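Side-chain contacts in DNA helicase RecQ (Deinococcus radiodurans, PDB 2RHF), which probably couples ATP hydrolysis to unwinding of duplex DNA in the 3'-5' direction, the chain here being its C-terminal HRDC domain: residues E13-L18 with Y24-V29; A39-R44 with A50-L55. All coordinates share one frame; numbering follows the deposited sequence.

Both contacts lie in the compact, all-helical HRDC domain at the C-terminal end of this RecQ helicase, and they follow one another along the chain. Contact 1 joins the long helix 4-22 to the short helix 26-29; contact 2 opens later, at the end of helix 32-41, and reaches the loop between helices 46-49 and 57-76. Their centres are about 17 Å apart, on opposite sides of the middle of the domain, and their nearest atoms come within about 5 Å without touching. Side chains of both also pack on helix 57-76, Leu18 in contact 1 and Pro43 in contact 2, which links the two regions of the small bundle through one shared helix.

Contact 1 (E13-L18 with Y24-V29); sequences ELRREL and YSAFVV
Arg15 NH1 is gripped by two oxygens just past residues 24-29, Phe30 O and Asn32 OD1, and on its way there the arginine runs beside helix 26-29. Its CG stands anti to the backbone N (chi1 -176°), which sends the chain out from helix 4-22, and a bend at chi3 (64°) turns the guanidinium over Ala26. The methyl of Ala26 sits over the outer part of one face of that flat group, displaced from its centre, with CB 3.8 Å from Arg15 NE. Farther down the stem, Arg15 CD approaches Ala26 O at 3.6 Å, a carbon-oxygen contact next to the charged end. Arg15 CG meets Val29 CG1 at 3.9 Å.

That same Val29 branch also serves Leu18, one helical turn along. Leu18 CD1 lies 3.7 Å from Val29 CG1, and the two side chains run nearly perpendicular. One valine methyl is thus wedged between the arginine stem and the leucine. Met19 adds to the cover over Ala26 and Val29, while Leu18 continues onto Tyr63 and Arg66 of helix 57-76. Ser25 starts the short helix as its N-cap: Ser25 OG accepts from Val28 N at 3.1 Å.

No hydrogen bond spans the two segments themselves; the helices meet by packing, of carbon on carbon and of a methyl on the guanidinium face. The Arg15 methylenes line the apolar seam, while NH1 bonds to the chain beyond helix 26-29, where the two neutral carbonyl oxygens would help to solvate its charge in this buried setting.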
loop_
_atom_site.group_PDB
_atom_site.type_symbol
_atom_site.label_atom_id
_atom_site.label_comp_id
_atom_site.label_asym_id
_atom_site.label_seq_id
_atom_site.Cartn_x
_atom_site.Cartn_y
_atom_site.Cartn_z
ATOM N N GLU A 13 -2.459 2.689 -8.121
ATOM C CA GLU A 13 -3.672 2.087 -8.674
ATOM C C GLU A 13 -4.558 1.555 -7.559
ATOM O O GLU A 13 -5.779 1.743 -7.574
ATOM C CB GLU A 13 -3.302 0.985 -9.670
ATOM C CG GLU A 13 -2.704 1.569 -10.955
ATOM C CD GLU A 13 -1.992 0.560 -11.848
ATOM O OE1 GLU A 13 -1.727 -0.584 -11.427
ATOM O OE2 GLU A 13 -1.670 0.940 -12.997
ATOM N N LEU A 14 -3.954 0.894 -6.580
ATOM C CA LEU A 14 -4.705 0.414 -5.423
ATOM C C LEU A 14 -5.334 1.591 -4.686
ATOM O O LEU A 14 -6.520 1.558 -4.319
ATOM C CB LEU A 14 -3.809 -0.367 -4.479
ATOM C CG LEU A 14 -4.470 -0.721 -3.143
ATOM C CD1 LEU A 14 -5.704 -1.605 -3.318
ATOM C CD2 LEU A 14 -3.478 -1.373 -2.224
ATOM N N ARG A 15 -4.548 2.631 -4.444
ATOM C CA ARG A 15 -5.054 3.789 -3.719
ATOM C C ARG A 15 -6.288 4.383 -4.421
ATOM O O ARG A 15 -7.268 4.727 -3.758
ATOM C CB ARG A 15 -3.947 4.814 -3.521
ATOM C CG ARG A 15 -4.375 6.024 -2.675
ATOM C CD ARG A 15 -3.197 6.839 -2.214
ATOM N NE ARG A 15 -2.477 7.442 -3.335
ATOM C CZ ARG A 15 -1.377 8.176 -3.203
ATOM N NH1 ARG A 15 -0.866 8.414 -1.994
ATOM N NH2 ARG A 15 -0.795 8.684 -4.266
ATOM N N ARG A 16 -6.264 4.449 -5.756
ATOM C CA ARG A 16 -7.438 4.929 -6.502
ATOM C C ARG A 16 -8.662 4.037 -6.320
ATOM O O ARG A 16 -9.778 4.542 -6.213
ATOM C CB ARG A 16 -7.110 5.122 -7.976
ATOM C CG ARG A 16 -6.153 6.257 -8.243
ATOM C CD ARG A 16 -5.716 6.291 -9.712
ATOM N NE ARG A 16 -4.453 7.017 -9.860
ATOM C CZ ARG A 16 -3.364 6.545 -10.463
ATOM N NH1 ARG A 16 -3.361 5.336 -11.032
ATOM N NH2 ARG A 16 -2.276 7.300 -10.525
ATOM N N GLU A 17 -8.459 2.715 -6.270
ATOM C CA GLU A 17 -9.572 1.795 -5.995
ATOM C C GLU A 17 -10.153 2.059 -4.616
ATOM O O GLU A 17 -11.374 2.113 -4.436
ATOM C CB GLU A 17 -9.117 0.340 -6.079
ATOM C CG GLU A 17 -8.659 -0.074 -7.457
ATOM C CD GLU A 17 -8.101 -1.490 -7.523
ATOM O OE1 GLU A 17 -7.913 -2.144 -6.473
ATOM O OE2 GLU A 17 -7.851 -1.945 -8.667
ATOM N N LEU A 18 -9.275 2.204 -3.626
ATOM C CA LEU A 18 -9.708 2.429 -2.256
ATOM C C LEU A 18 -10.426 3.767 -2.104
ATOM O O LEU A 18 -11.411 3.875 -1.376
ATOM C CB LEU A 18 -8.523 2.329 -1.301
ATOM C CG LEU A 18 -7.855 0.943 -1.245
ATOM C CD1 LEU A 18 -6.598 1.016 -0.410
ATOM C CD2 LEU A 18 -8.795 -0.144 -0.725
ATOM N N TYR A 24 -12.946 8.460 0.218
ATOM C CA TYR A 24 -11.869 9.250 0.811
ATOM C C TYR A 24 -10.897 9.772 -0.231
ATOM O O TYR A 24 -10.773 9.214 -1.333
ATOM C CB TYR A 24 -11.096 8.424 1.838
ATOM C CG TYR A 24 -11.896 7.906 3.007
ATOM C CD1 TYR A 24 -12.987 8.616 3.511
ATOM C CD2 TYR A 24 -11.517 6.737 3.659
ATOM C CE1 TYR A 24 -13.705 8.141 4.612
ATOM C CE2 TYR A 24 -12.222 6.261 4.760
ATOM C CZ TYR A 24 -13.318 6.966 5.226
ATOM O OH TYR A 24 -14.021 6.501 6.318
ATOM N N SER A 25 -10.170 10.819 0.142
ATOM C CA SER A 25 -9.093 11.347 -0.685
ATOM C C SER A 25 -7.894 10.411 -0.683
ATOM O O SER A 25 -7.755 9.553 0.186
ATOM C CB SER A 25 -8.650 12.706 -0.155
ATOM O OG SER A 25 -8.065 12.515 1.119
ATOM N N ALA A 26 -6.999 10.612 -1.642
ATOM C CA ALA A 26 -5.740 9.866 -1.654
ATOM C C ALA A 26 -5.020 10.001 -0.325
ATOM O O ALA A 26 -4.570 9.009 0.251
ATOM C CB ALA A 26 -4.846 10.348 -2.778
ATOM N N PHE A 27 -4.904 11.236 0.156
ATOM C CA PHE A 27 -4.229 11.527 1.399
ATOM C C PHE A 27 -4.786 10.719 2.574
ATOM O O PHE A 27 -4.023 10.179 3.375
ATOM C CB PHE A 27 -4.291 13.032 1.684
ATOM C CG PHE A 27 -3.740 13.396 3.013
ATOM C CD1 PHE A 27 -2.362 13.493 3.200
ATOM C CD2 PHE A 27 -4.583 13.567 4.102
ATOM C CE1 PHE A 27 -1.833 13.781 4.462
ATOM C CE2 PHE A 27 -4.060 13.839 5.354
ATOM C CZ PHE A 27 -2.680 13.940 5.528
ATOM N N VAL A 28 -6.110 10.642 2.679
ATOM C CA VAL A 28 -6.750 9.926 3.773
ATOM C C VAL A 28 -6.587 8.407 3.629
ATOM O O VAL A 28 -6.494 7.709 4.633
ATOM C CB VAL A 28 -8.230 10.345 3.900
ATOM C CG1 VAL A 28 -9.022 9.408 4.803
ATOM C CG2 VAL A 28 -8.315 11.776 4.426
ATOM N N VAL A 29 -6.530 7.902 2.397
ATOM C CA VAL A 29 -6.276 6.475 2.174
ATOM C C VAL A 29 -4.861 6.112 2.656
ATOM O O VAL A 29 -4.713 5.336 3.587
ATOM C CB VAL A 29 -6.576 6.066 0.712
ATOM C CG1 VAL A 29 -6.130 4.628 0.455
ATOM C CG2 VAL A 29 -8.074 6.216 0.443
#

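Contact 2 (A39-R44 with A50-L55); sequences AARQPR and AEVPGL
The guanidinium of Arg41 has Glu51 O over one face, off-centre and 3.6 Å from its plane, and Glu51 OE1 at its edge, in the plane. This pair joins the end of helix 32-41 to the loop 50-55, whose Val52-Pro53-Gly54 turn leads toward helix 57-76; the turn resembles the hairpin of a helix-hairpin-helix motif and is part of the helical HRDC fold. The carboxylate is turned 89° against the guanidinium, and the Arg41 NH2 to Glu51 OE1 separation of 3.5 Å makes a long salt bridge between two exposed residues. Glu51 CB comes slightly nearer, 3.4 Å from Arg41 NH2, so the guanidinium lies against the base of the glutamate as well as meeting its carboxylate oxygen.

A bend at chi3 (67°) swings the Arg41 head back along the loop and leaves its stem beside the proline: Arg41 CD is 4.2 Å from Pro53 CD. Val52 CG2 approaches the guanidinium obliquely, 4.3 Å from Arg41 NE.

Deeper in, the contact becomes apolar. The positive phi of Gln42 (47°) ends the helix and turns the chain, and Pro43 comes next with its ring against the loop. Leu38, Leu49 and Ile71 also pack on Pro43, which is held among three helices, while Val52 packs on Ala37 and Leu38 of helix 32-41. Within the turn, a weak bond runs from Leu55 N to Val52 O. Pro43 and Val52 meet crosswise, ring carbon CG of Pro43 touching methyl CG2 of Val52 at 4.1 Å.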
loop_
_atom_site.group_PDB
_atom_site.type_symbol
_atom_site.label_atom_id
_atom_site.label_comp_id
_atom_site.label_asym_id
_atom_site.label_seq_id
_atom_site.Cartn_x
_atom_site.Cartn_y
_atom_site.Cartn_z
ATOM N N ALA A 39 6.697 0.815 -1.156
ATOM C CA ALA A 39 7.424 0.402 -2.348
ATOM C C ALA A 39 8.870 0.035 -2.028
ATOM O O ALA A 39 9.406 -0.913 -2.599
ATOM C CB ALA A 39 7.369 1.484 -3.418
ATOM N N ALA A 40 9.492 0.778 -1.116
ATOM C CA ALA A 40 10.886 0.542 -0.749
ATOM C C ALA A 40 11.031 -0.698 0.118
ATOM O O ALA A 40 11.938 -1.501 -0.093
ATOM C CB ALA A 40 11.454 1.770 -0.025
ATOM N N ARG A 41 10.156 -0.845 1.103
ATOM C CA ARG A 41 10.275 -1.926 2.083
ATOM C C ARG A 41 9.683 -3.241 1.594
ATOM O O ARG A 41 10.043 -4.305 2.092
ATOM C CB ARG A 41 9.632 -1.522 3.406
ATOM C CG ARG A 41 10.327 -0.319 4.089
ATOM C CD ARG A 41 9.585 0.125 5.327
ATOM N NE ARG A 41 9.656 -0.909 6.352
ATOM C CZ ARG A 41 10.639 -1.039 7.242
ATOM N NH1 ARG A 41 11.645 -0.171 7.274
ATOM N NH2 ARG A 41 10.616 -2.041 8.103
ATOM N N GLN A 42 8.769 -3.171 0.628
ATOM C CA GLN A 42 8.128 -4.366 0.074
ATOM C C GLN A 42 7.650 -5.333 1.174
ATOM O O GLN A 42 7.987 -6.516 1.147
ATOM C CB GLN A 42 9.111 -5.130 -0.840
ATOM C CG GLN A 42 9.617 -4.450 -2.122
ATOM C CD GLN A 42 10.533 -5.414 -2.963
ATOM O OE1 GLN A 42 10.596 -6.620 -2.688
ATOM N NE2 GLN A 42 11.205 -4.877 -3.957
ATOM N N PRO A 43 6.823 -4.860 2.112
ATOM C CA PRO A 43 6.330 -5.792 3.120
ATOM C C PRO A 43 5.545 -6.934 2.489
ATOM O O PRO A 43 4.829 -6.735 1.500
ATOM C CB PRO A 43 5.407 -4.919 3.962
ATOM C CG PRO A 43 5.000 -3.825 3.054
ATOM C CD PRO A 43 6.209 -3.528 2.255
ATOM N N ARG A 44 5.703 -8.123 3.076
ATOM C CA ARG A 44 5.097 -9.360 2.552
ATOM C C ARG A 44 4.195 -10.007 3.582
ATOM O O ARG A 44 3.570 -11.038 3.305
ATOM C CB ARG A 44 6.172 -10.379 2.146
ATOM C CG ARG A 44 7.319 -9.817 1.317
ATOM C CD ARG A 44 6.844 -9.236 -0.023
ATOM N NE ARG A 44 6.222 -10.221 -0.914
ATOM C CZ ARG A 44 6.902 -11.148 -1.589
ATOM N NH1 ARG A 44 8.227 -11.229 -1.480
ATOM N NH2 ARG A 44 6.255 -11.987 -2.376
ATOM N N ALA A 50 3.338 -3.595 9.836
ATOM C CA ALA A 50 3.358 -2.863 11.107
ATOM C C ALA A 50 4.617 -2.025 11.272
ATOM O O ALA A 50 4.663 -1.131 12.108
ATOM C CB ALA A 50 3.195 -3.829 12.283
ATOM N N GLU A 51 5.640 -2.317 10.475
ATOM C CA GLU A 51 6.899 -1.591 10.523
ATOM C C GLU A 51 6.956 -0.409 9.543
ATOM O O GLU A 51 7.936 0.330 9.528
ATOM C CB GLU A 51 8.056 -2.556 10.262
ATOM C CG GLU A 51 8.144 -3.695 11.282
ATOM C CD GLU A 51 8.987 -4.872 10.808
ATOM O OE1 GLU A 51 9.368 -4.911 9.615
ATOM O OE2 GLU A 51 9.260 -5.771 11.637
ATOM N N VAL A 52 5.913 -0.226 8.735
ATOM C CA VAL A 52 5.914 0.820 7.707
ATOM C C VAL A 52 5.516 2.178 8.295
ATOM O O VAL A 52 4.406 2.320 8.806
ATOM C CB VAL A 52 4.952 0.465 6.557
ATOM C CG1 VAL A 52 4.894 1.612 5.533
ATOM C CG2 VAL A 52 5.394 -0.830 5.890
ATOM N N PRO A 53 6.428 3.188 8.225
ATOM C CA PRO A 53 6.094 4.517 8.752
ATOM C C PRO A 53 4.853 5.131 8.112
ATOM O O PRO A 53 4.686 5.095 6.889
ATOM C CB PRO A 53 7.335 5.359 8.413
ATOM C CG PRO A 53 8.433 4.391 8.267
ATOM C CD PRO A 53 7.812 3.141 7.710
ATOM N N GLY A 54 3.985 5.690 8.947
ATOM C CA GLY A 54 2.861 6.464 8.472
ATOM C C GLY A 54 1.623 5.673 8.118
ATOM O O GLY A 54 0.580 6.263 7.846
ATOM N N LEU A 55 1.717 4.337 8.107
ATOM C CA LEU A 55 0.569 3.526 7.723
ATOM C C LEU A 55 -0.442 3.389 8.859
ATOM O O LEU A 55 -1.556 3.858 8.744
ATOM C CB LEU A 55 1.006 2.161 7.172
ATOM C CG LEU A 55 -0.107 1.273 6.626
ATOM C CD1 LEU A 55 -0.843 1.940 5.478
ATOM C CD2 LEU A 55 0.466 -0.056 6.194
#